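PDB 4AC1: endo-N-acetyl-beta-D-glucosaminidase from Hypocrea jecorina, which hydrolyses the chitobiose core of N-linked glycans as a family 18 glycoside hydrolase and is responsible for deglycosylating the fungus's own cellulases. Local coordinates for residues Cys39-Gly47 with Gly88-Asp96; Met197-Val207 with Thr238-Ile249. All blocks are in the same frame, centred on the assembly; numbering follows the deposited sequence. Where two conformers were deposited one is given.

Contact 1: Cys39-Gly47 with Gly88-Asp96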
loop_
_atom_site.group_PDB
_atom_site.type_symbol
_atom_site.label_atom_id
_atom_site.label_comp_id
_atom_site.label_asym_id
_atom_site.label_seq_id
_atom_site.Cartn_x
_atom_site.Cartn_y
_atom_site.Cartn_z
ATOM N N CYS A 39 6.691 0.264 -5.519
ATOM C CA CYS A 39 6.666 1.650 -5.062
ATOM C C CYS A 39 8.092 2.203 -4.930
ATOM O O CYS A 39 9.041 1.431 -4.995
ATOM C CB CYS A 39 5.920 1.748 -3.722
ATOM S SG CYS A 39 6.632 0.795 -2.349
ATOM N N SER A 40 8.268 3.516 -4.753
ATOM C CA SER A 40 7.218 4.527 -4.817
ATOM C C SER A 40 7.286 5.277 -6.135
ATOM O O SER A 40 8.331 5.819 -6.511
ATOM C CB SER A 40 7.352 5.528 -3.673
ATOM O OG SER A 40 7.216 4.884 -2.417
ATOM N N PHE A 41 6.166 5.318 -6.845
ATOM C CA PHE A 41 6.037 6.176 -8.019
ATOM C C PHE A 41 5.958 7.638 -7.571
ATOM O O PHE A 41 5.401 7.952 -6.512
ATOM C CB PHE A 41 4.820 5.782 -8.865
ATOM C CG PHE A 41 4.995 4.482 -9.620
ATOM C CD1 PHE A 41 5.543 4.474 -10.899
ATOM C CD2 PHE A 41 4.615 3.270 -9.050
ATOM C CE1 PHE A 41 5.697 3.280 -11.610
ATOM C CE2 PHE A 41 4.772 2.069 -9.753
ATOM C CZ PHE A 41 5.314 2.076 -11.034
ATOM N N HIS A 42 6.560 8.507 -8.379
ATOM C CA HIS A 42 6.650 9.944 -8.122
ATOM C C HIS A 42 6.225 10.718 -9.359
ATOM O O HIS A 42 6.746 10.483 -10.461
ATOM C CB HIS A 42 8.090 10.340 -7.802
ATOM C CG HIS A 42 8.688 9.582 -6.664
ATOM N ND1 HIS A 42 8.142 9.601 -5.399
ATOM C CD2 HIS A 42 9.795 8.805 -6.586
ATOM C CE1 HIS A 42 8.874 8.851 -4.596
ATOM N NE2 HIS A 42 9.883 8.359 -5.289
ATOM N N ILE A 43 5.264 11.618 -9.175
ATOM C CA ILE A 43 4.863 12.565 -10.213
ATOM C C ILE A 43 5.712 13.821 -10.027
ATOM O O ILE A 43 5.739 14.418 -8.944
ATOM C CB ILE A 43 3.350 12.920 -10.121
ATOM C CG1 ILE A 43 2.474 11.658 -10.048
ATOM C CG2 ILE A 43 2.930 13.874 -11.256
ATOM C CD1 ILE A 43 2.458 10.816 -11.285
ATOM N N ASN A 44 6.425 14.210 -11.078
ATOM C CA ASN A 44 7.372 15.322 -11.007
ATOM C C ASN A 44 6.945 16.486 -11.877
ATOM O O ASN A 44 6.814 16.323 -13.089
ATOM C CB ASN A 44 8.750 14.837 -11.454
ATOM C CG ASN A 44 9.252 13.670 -10.621
ATOM O OD1 ASN A 44 9.460 12.569 -11.132
ATOM N ND2 ASN A 44 9.412 13.898 -9.321
ATOM N N GLN A 45 6.722 17.653 -11.269
ATOM C CA GLN A 45 6.433 18.861 -12.040
ATOM C C GLN A 45 7.513 19.048 -13.110
ATOM O O GLN A 45 8.705 18.992 -12.812
ATOM C CB GLN A 45 6.367 20.102 -11.140
ATOM C CG GLN A 45 6.162 21.406 -11.929
ATOM C CD GLN A 45 6.259 22.663 -11.088
ATOM O OE1 GLN A 45 5.365 23.504 -11.125
ATOM N NE2 GLN A 45 7.359 22.812 -10.355
ATOM N N GLY A 46 7.086 19.231 -14.355
ATOM C CA GLY A 46 8.024 19.447 -15.455
ATOM C C GLY A 46 8.824 18.222 -15.878
ATOM O O GLY A 46 9.676 18.318 -16.765
ATOM N N GLY A 47 8.553 17.072 -15.255
ATOM C CA GLY A 47 9.275 15.835 -15.545
ATOM C C GLY A 47 8.409 14.668 -15.977
ATOM O O GLY A 47 7.260 14.833 -16.393
ATOM N N GLY A 88 5.454 15.972 -3.725
ATOM C CA GLY A 88 5.411 16.396 -5.116
ATOM C C GLY A 88 4.312 15.801 -5.976
ATOM O O GLY A 88 3.946 16.391 -6.996
ATOM N N SER A 89 3.770 14.649 -5.574
ATOM C CA SER A 89 2.785 13.951 -6.399
ATOM C C SER A 89 1.357 14.475 -6.227
ATOM O O SER A 89 0.529 14.295 -7.116
ATOM C CB SER A 89 2.808 12.441 -6.129
ATOM O OG SER A 89 4.045 11.867 -6.505
ATOM N N PHE A 90 1.086 15.123 -5.093
ATOM C CA PHE A 90 -0.291 15.470 -4.718
ATOM C C PHE A 90 -0.477 16.950 -4.425
ATOM O O PHE A 90 -1.436 17.335 -3.753
ATOM C CB PHE A 90 -0.745 14.646 -3.496
ATOM C CG PHE A 90 -0.624 13.158 -3.680
ATOM C CD1 PHE A 90 -1.344 12.487 -4.673
ATOM C CD2 PHE A 90 0.223 12.426 -2.859
ATOM C CE1 PHE A 90 -1.215 11.111 -4.837
ATOM C CE2 PHE A 90 0.354 11.062 -3.023
ATOM C CZ PHE A 90 -0.355 10.409 -4.003
ATOM N N ASN A 91 0.433 17.785 -4.915
ATOM C CA ASN A 91 0.320 19.214 -4.653
ATOM C C ASN A 91 -0.350 19.966 -5.803
ATOM O O ASN A 91 -0.760 19.369 -6.800
ATOM C CB ASN A 91 1.665 19.833 -4.207
ATOM C CG ASN A 91 2.731 19.830 -5.303
ATOM O OD1 ASN A 91 3.933 19.779 -5.012
ATOM N ND2 ASN A 91 2.309 19.906 -6.540
ATOM N N THR A 92 -0.495 21.277 -5.633
ATOM C CA THR A 92 -1.198 22.107 -6.615
ATOM C C THR A 92 -0.453 22.267 -7.958
ATOM O O THR A 92 -1.010 22.808 -8.916
ATOM C CB THR A 92 -1.561 23.494 -6.031
ATOM O OG1 THR A 92 -0.404 24.077 -5.428
ATOM C CG2 THR A 92 -2.656 23.357 -4.979
ATOM N N GLN A 93 0.786 21.789 -8.016
ATOM C CA GLN A 93 1.589 21.802 -9.247
ATOM C C GLN A 93 1.344 20.543 -10.082
ATOM O O GLN A 93 1.644 20.513 -11.281
ATOM C CB GLN A 93 3.081 21.944 -8.922
ATOM C CG GLN A 93 3.513 23.358 -8.558
ATOM C CD GLN A 93 3.008 23.817 -7.204
ATOM O OE1 GLN A 93 2.138 24.684 -7.116
ATOM N NE2 GLN A 93 3.552 23.234 -6.138
ATOM N N THR A 94 0.802 19.499 -9.450
ATOM C CA THR A 94 0.597 18.216 -10.123
ATOM C C THR A 94 -0.855 17.732 -9.965
ATOM O O THR A 94 -1.766 18.327 -10.544
ATOM C CB THR A 94 1.645 17.163 -9.689
ATOM O OG1 THR A 94 1.570 16.978 -8.275
ATOM C CG2 THR A 94 3.061 17.612 -10.063
ATOM N N LEU A 95 -1.091 16.672 -9.189
ATOM C CA LEU A 95 -2.415 16.040 -9.196
ATOM C C LEU A 95 -3.485 16.812 -8.419
ATOM O O LEU A 95 -4.665 16.516 -8.549
ATOM C CB LEU A 95 -2.336 14.571 -8.749
ATOM C CG LEU A 95 -1.513 13.595 -9.606
ATOM C CD1 LEU A 95 -1.499 12.218 -8.952
ATOM C CD2 LEU A 95 -2.043 13.505 -11.026
ATOM N N ASP A 96 -3.068 17.806 -7.632
ATOM C CA ASP A 96 -4.022 18.698 -6.967
ATOM C C ASP A 96 -4.150 20.025 -7.716
ATOM O O ASP A 96 -4.626 21.003 -7.144
ATOM C CB ASP A 96 -3.610 18.948 -5.507
ATOM C CG ASP A 96 -4.789 19.222 -4.586
ATOM O OD1 ASP A 96 -5.934 18.916 -4.957
ATOM O OD2 ASP A 96 -4.533 19.717 -3.469
HETATM O O HOH W 1 5.992 10.807 -4.478
HETATM O O HOH W 2 6.399 17.498 -8.391
#

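Contact 2: Met197-Val207 with Thr238-Ile249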
loop_
_atom_site.group_PDB
_atom_site.type_symbol
_atom_site.label_atom_id
_atom_site.label_comp_id
_atom_site.label_asym_id
_atom_site.label_seq_id
_atom_site.Cartn_x
_atom_site.Cartn_y
_atom_site.Cartn_z
ATOM N N MET A 197 -1.028 -1.862 16.772
ATOM C CA MET A 197 -1.632 -3.194 16.734
ATOM C C MET A 197 -1.278 -4.044 17.962
ATOM O O MET A 197 -1.514 -5.248 17.949
ATOM C CB MET A 197 -1.281 -3.932 15.429
ATOM C CG MET A 197 -2.022 -3.407 14.197
ATOM S SD MET A 197 -3.822 -3.576 14.283
ATOM C CE MET A 197 -4.006 -5.343 14.143
ATOM N N ALA A 198 -0.741 -3.420 19.018
ATOM C CA ALA A 198 -0.396 -4.157 20.251
ATOM C C ALA A 198 -1.632 -4.564 21.071
ATOM O O ALA A 198 -1.550 -5.459 21.911
ATOM C CB ALA A 198 0.597 -3.374 21.112
ATOM N N ASP A 199 -2.758 -3.889 20.843
ATOM C CA ASP A 199 -4.071 -4.354 21.312
ATOM C C ASP A 199 -5.132 -3.970 20.283
ATOM O O ASP A 199 -4.828 -3.309 19.279
ATOM C CB ASP A 199 -4.409 -3.843 22.733
ATOM C CG ASP A 199 -4.497 -2.327 22.827
ATOM O OD1 ASP A 199 -5.008 -1.656 21.901
ATOM O OD2 ASP A 199 -4.083 -1.800 23.887
ATOM N N THR A 200 -6.369 -4.380 20.522
ATOM C CA THR A 200 -7.439 -4.164 19.558
ATOM C C THR A 200 -8.037 -2.761 19.549
ATOM O O THR A 200 -8.875 -2.460 18.702
ATOM C CB THR A 200 -8.608 -5.113 19.836
ATOM O OG1 THR A 200 -9.100 -4.879 21.161
ATOM C CG2 THR A 200 -8.182 -6.554 19.697
ATOM N N SER A 201 -7.637 -1.905 20.494
ATOM C CA SER A 201 -8.388 -0.669 20.730
ATOM C C SER A 201 -8.447 0.256 19.513
ATOM O O SER A 201 -9.527 0.772 19.170
ATOM C CB SER A 201 -7.900 0.068 21.982
ATOM O OG SER A 201 -6.553 0.480 21.842
ATOM N N ASP A 202 -7.309 0.454 18.850
ATOM C CA ASP A 202 -7.283 1.346 17.687
ATOM C C ASP A 202 -8.100 0.819 16.503
ATOM O O ASP A 202 -8.928 1.551 15.935
ATOM C CB ASP A 202 -5.843 1.656 17.278
ATOM C CG ASP A 202 -5.091 2.469 18.342
ATOM O OD1 ASP A 202 -5.730 2.942 19.314
ATOM O OD2 ASP A 202 -3.861 2.646 18.233
ATOM N N TYR A 203 -7.890 -0.449 16.156
ATOM C CA TYR A 203 -8.648 -1.081 15.084
ATOM C C TYR A 203 -10.154 -0.996 15.381
ATOM O O TYR A 203 -10.948 -0.633 14.504
ATOM C CB TYR A 203 -8.179 -2.532 14.885
ATOM C CG TYR A 203 -8.607 -3.171 13.580
ATOM C CD1 TYR A 203 -9.907 -3.636 13.394
ATOM C CD2 TYR A 203 -7.697 -3.317 12.531
ATOM C CE1 TYR A 203 -10.292 -4.220 12.194
ATOM C CE2 TYR A 203 -8.075 -3.909 11.326
ATOM C CZ TYR A 203 -9.371 -4.360 11.177
ATOM O OH TYR A 203 -9.804 -4.939 10.009
ATOM N N ASP A 204 -10.542 -1.305 16.619
ATOM C CA ASP A 204 -11.958 -1.224 17.021
ATOM C C ASP A 204 -12.521 0.198 16.898
ATOM O O ASP A 204 -13.663 0.388 16.483
ATOM C CB ASP A 204 -12.163 -1.699 18.471
ATOM C CG ASP A 204 -11.990 -3.218 18.665
ATOM O OD1 ASP A 204 -12.089 -4.021 17.713
ATOM O OD2 ASP A 204 -11.778 -3.614 19.828
ATOM N N ARG A 205 -11.725 1.194 17.280
ATOM C CA ARG A 205 -12.139 2.592 17.163
ATOM C C ARG A 205 -12.365 2.987 15.692
ATOM O O ARG A 205 -13.322 3.699 15.353
ATOM C CB ARG A 205 -11.113 3.506 17.840
ATOM C CG ARG A 205 -11.593 4.936 18.083
ATOM C CD ARG A 205 -10.563 5.773 18.851
ATOM N NE ARG A 205 -10.256 5.214 20.164
ATOM C CZ ARG A 205 -9.128 4.593 20.496
ATOM N NH1 ARG A 205 -8.152 4.426 19.614
ATOM N NH2 ARG A 205 -8.981 4.124 21.730
ATOM N N ILE A 206 -11.485 2.507 14.816
ATOM C CA ILE A 206 -11.613 2.778 13.393
ATOM C C ILE A 206 -12.914 2.158 12.853
ATOM O O ILE A 206 -13.669 2.811 12.127
ATOM C CB ILE A 206 -10.382 2.248 12.640
ATOM C CG1 ILE A 206 -9.162 3.136 12.926
ATOM C CG2 ILE A 206 -10.667 2.155 11.152
ATOM C CD1 ILE A 206 -7.816 2.506 12.572
ATOM N N VAL A 207 -13.189 0.914 13.237
ATOM C CA VAL A 207 -14.419 0.240 12.806
ATOM C C VAL A 207 -15.658 1.003 13.292
ATOM O O VAL A 207 -16.614 1.200 12.533
ATOM C CB VAL A 207 -14.455 -1.238 13.241
ATOM C CG1 VAL A 207 -15.836 -1.847 12.982
ATOM C CG2 VAL A 207 -13.378 -2.026 12.505
ATOM N N THR A 238 -3.347 -9.792 18.918
ATOM C CA THR A 238 -4.367 -8.826 18.557
ATOM C C THR A 238 -5.264 -9.326 17.426
ATOM O O THR A 238 -6.480 -9.183 17.496
ATOM C CB THR A 238 -3.720 -7.486 18.170
ATOM O OG1 THR A 238 -3.025 -6.976 19.317
ATOM C CG2 THR A 238 -4.754 -6.465 17.736
ATOM N N ILE A 239 -4.675 -9.915 16.389
ATOM C CA ILE A 239 -5.478 -10.400 15.261
ATOM C C ILE A 239 -6.434 -11.527 15.680
ATOM O O ILE A 239 -7.587 -11.541 15.247
ATOM C CB ILE A 239 -4.589 -10.773 14.066
ATOM C CG1 ILE A 239 -4.067 -9.484 13.416
ATOM C CG2 ILE A 239 -5.357 -11.638 13.056
ATOM C CD1 ILE A 239 -3.048 -9.707 12.297
ATOM N N VAL A 240 -5.967 -12.442 16.535
ATOM C CA VAL A 240 -6.849 -13.481 17.105
ATOM C C VAL A 240 -8.104 -12.833 17.718
ATOM O O VAL A 240 -9.232 -13.268 17.464
ATOM C CB VAL A 240 -6.118 -14.403 18.126
ATOM C CG1 VAL A 240 -7.116 -15.318 18.850
ATOM C CG2 VAL A 240 -5.078 -15.239 17.420
ATOM N N SER A 241 -7.897 -11.786 18.510
ATOM C CA SER A 241 -9.011 -11.085 19.138
ATOM C C SER A 241 -9.918 -10.398 18.113
ATOM O O SER A 241 -11.137 -10.494 18.195
ATOM C CB SER A 241 -8.493 -10.081 20.161
ATOM O OG SER A 241 -9.563 -9.400 20.783
ATOM N N LEU A 242 -9.324 -9.699 17.142
ATOM C CA LEU A 242 -10.112 -9.036 16.102
ATOM C C LEU A 242 -10.978 -10.008 15.313
ATOM O O LEU A 242 -12.151 -9.728 15.078
ATOM C CB LEU A 242 -9.207 -8.255 15.140
ATOM C CG LEU A 242 -8.457 -7.070 15.756
ATOM C CD1 LEU A 242 -7.473 -6.501 14.757
ATOM C CD2 LEU A 242 -9.420 -6.004 16.237
ATOM N N VAL A 243 -10.400 -11.141 14.909
ATOM C CA VAL A 243 -11.118 -12.169 14.159
ATOM C C VAL A 243 -12.302 -12.722 14.976
ATOM O O VAL A 243 -13.370 -12.998 14.434
ATOM C CB VAL A 243 -10.131 -13.268 13.668
ATOM C CG1 VAL A 243 -10.855 -14.543 13.214
ATOM C CG2 VAL A 243 -9.259 -12.709 12.542
ATOM N N SER A 244 -12.108 -12.850 16.294
ATOM C CA SER A 244 -13.205 -13.304 17.170
ATOM C C SER A 244 -14.383 -12.315 17.179
ATOM O O SER A 244 -15.543 -12.715 17.363
ATOM C CB SER A 244 -12.699 -13.592 18.586
ATOM O OG SER A 244 -12.598 -12.415 19.361
ATOM N N GLU A 245 -14.077 -11.035 16.961
ATOM C CA GLU A 245 -15.083 -9.974 16.893
ATOM C C GLU A 245 -15.752 -9.896 15.527
ATOM O O GLU A 245 -16.977 -9.774 15.442
ATOM C CB GLU A 245 -14.448 -8.605 17.156
ATOM C CG GLU A 245 -13.821 -8.388 18.512
ATOM C CD GLU A 245 -13.401 -6.940 18.682
ATOM O OE1 GLU A 245 -12.292 -6.596 18.241
ATOM O OE2 GLU A 245 -14.206 -6.138 19.197
ATOM N N TYR A 246 -14.942 -9.934 14.468
ATOM C CA TYR A 246 -15.398 -9.555 13.128
ATOM C C TYR A 246 -15.488 -10.703 12.132
ATOM O O TYR A 246 -16.070 -10.524 11.061
ATOM C CB TYR A 246 -14.517 -8.428 12.556
ATOM C CG TYR A 246 -14.424 -7.219 13.470
ATOM C CD1 TYR A 246 -15.568 -6.517 13.834
ATOM C CD2 TYR A 246 -13.195 -6.798 13.992
ATOM C CE1 TYR A 246 -15.503 -5.416 14.683
ATOM C CE2 TYR A 246 -13.116 -5.679 14.849
ATOM C CZ TYR A 246 -14.286 -5.009 15.195
ATOM O OH TYR A 246 -14.234 -3.915 16.044
ATOM N N GLY A 247 -14.902 -11.852 12.466
ATOM C CA GLY A 247 -14.865 -12.994 11.550
ATOM C C GLY A 247 -13.767 -12.901 10.509
ATOM O O GLY A 247 -12.953 -13.814 10.366
ATOM N N GLN A 248 -13.753 -11.789 9.780
ATOM C CA GLN A 248 -12.713 -11.521 8.787
ATOM C C GLN A 248 -12.218 -10.093 8.973
ATOM O O GLN A 248 -13.028 -9.180 9.138
ATOM C CB GLN A 248 -13.257 -11.665 7.362
ATOM C CG GLN A 248 -13.863 -13.028 7.017
ATOM C CD GLN A 248 -14.272 -13.136 5.557
ATOM O OE1 GLN A 248 -15.221 -12.485 5.116
ATOM N NE2 GLN A 248 -13.545 -13.941 4.794
ATOM N N ILE A 249 -10.898 -9.910 8.970
ATOM C CA ILE A 249 -10.302 -8.572 8.885
ATOM C C ILE A 249 -9.771 -8.325 7.467
ATOM O O ILE A 249 -9.608 -9.257 6.671
ATOM C CB ILE A 249 -9.172 -8.347 9.935
ATOM C CG1 ILE A 249 -8.021 -9.356 9.753
ATOM C CG2 ILE A 249 -9.750 -8.341 11.351
ATOM C CD1 ILE A 249 -6.661 -8.893 10.309
HETATM O O HOH W 3 -15.659 -1.577 16.868
#

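Contact 1: Cys39-Gly47 with Gly88-Asp96
Ile43 lies against Ser89, Thr94 and Leu95, and the two branches of its side chain divide the work. CG2, set anti to the backbone N because CG1 takes the place beside it (chi1 -51°), meets Thr94 CB at 3.9 Å, the two side chains crossing at a slant. CG1 runs the other way, over Ser89 CB and on to Leu95 CD1, 4.2 Å off. Behind this apolar patch the backbone is pinned by a serine: Ile43 N gives a nearly straight hydrogen bond (173°) to Ser89 OG, 2.9 Å away. That hydroxyl also shares a water with His42 ND1, the water lying in the imidazole plane at its edge, so Ser89 holds two successive residues, one directly and one through water. Farther along, Thr94 OG1 donates to Gly88 O at 2.8 Å, closing its own loop, while a second water bridges the same carbonyl to Gln45 N. Thr94 CG2 sits 3.9 Å from that amide nitrogen. Toward solvent the extended Gln45 chain lays OE1 on Gln93 CG at 3.2 Å, the two amide planes being 51° apart. Tyr106 of helix 100-116 touches Ile43, Gln45 and Leu95. In the (beta/alpha)8 barrel of family 18, this is loop-on-loop packing beyond the C-terminal ends of two adjacent parallel strands, 35-42 and 77-83, with a cis peptide bond before Ser40 on the first.

Contact 2: Met197-Val207 with Thr238-Ile249
Leu242 packs into the angle between Met197, Thr200 and Tyr203, the apolar centre of the contact between two neighbouring outer helices of the (beta/alpha)8 barrel, whose segments run at 30° with axes 10.9 Å apart at their closest. Leu242 CD1 sits over one face of the Tyr203 ring, 3.9 Å from its centroid, a CH-pi contact; the same methyl meets Met197 CE at 3.7 Å. The bent Met197 chain brings CE round to Thr238 CG2 as well. Tyr203 projects between the helices because its CG stands anti to the backbone N (chi1 -164°), which carries the ring past Tyr246, the two side chains sliding by in opposite directions, to Ile249, whose CB is 3.5 Å from Tyr203 OH. That hydroxyl is hydrogen-bonded to Val216 O of strand 216-221, and an alanine here would probably leave this strand carbonyl without its mate and open a gap beneath Leu242. On one flank Thr238 OG1 donates to Met197 O at 2.7 Å, from above the carbonyl plane, tying the loop before helix 201-208 to the other helix. Farther along the helices lie the acids: Asp204 OD1 and Glu245 OE1 are 2.6 Å apart, so one group probably holds a proton. Val207 borders the Tyr246 ring here, and Tyr246 OH, also reached by a water held on Asp204 O, donates to Asp204 OD1 at 2.7 Å, 43° out of the carboxylate plane.

From the N terminus the chain passes strand 4-9 and helix 24-27 before strand 35-42, whose last residues and the loop after them form one half of contact 1. About forty residues later, after helix 62-73 and strand 77-83, the loop 88-96 returns to it and closes that contact before helix 100-116 begins. The middle strands and helices of the barrel follow. Contact 2 then opens at Met197-Val207 and closes at Thr238-Ile249, with strand 216-221 between its two helices. Contacts 1 and 2 are thus in series, neither nesting nor crossing, and lie on opposite sides of the chain's centre; the centres of contacts 1 and 2 are about 35 Å apart. Contact 1 joins loops following neighbouring strands; contact 2 joins adjacent helices of the outer layer.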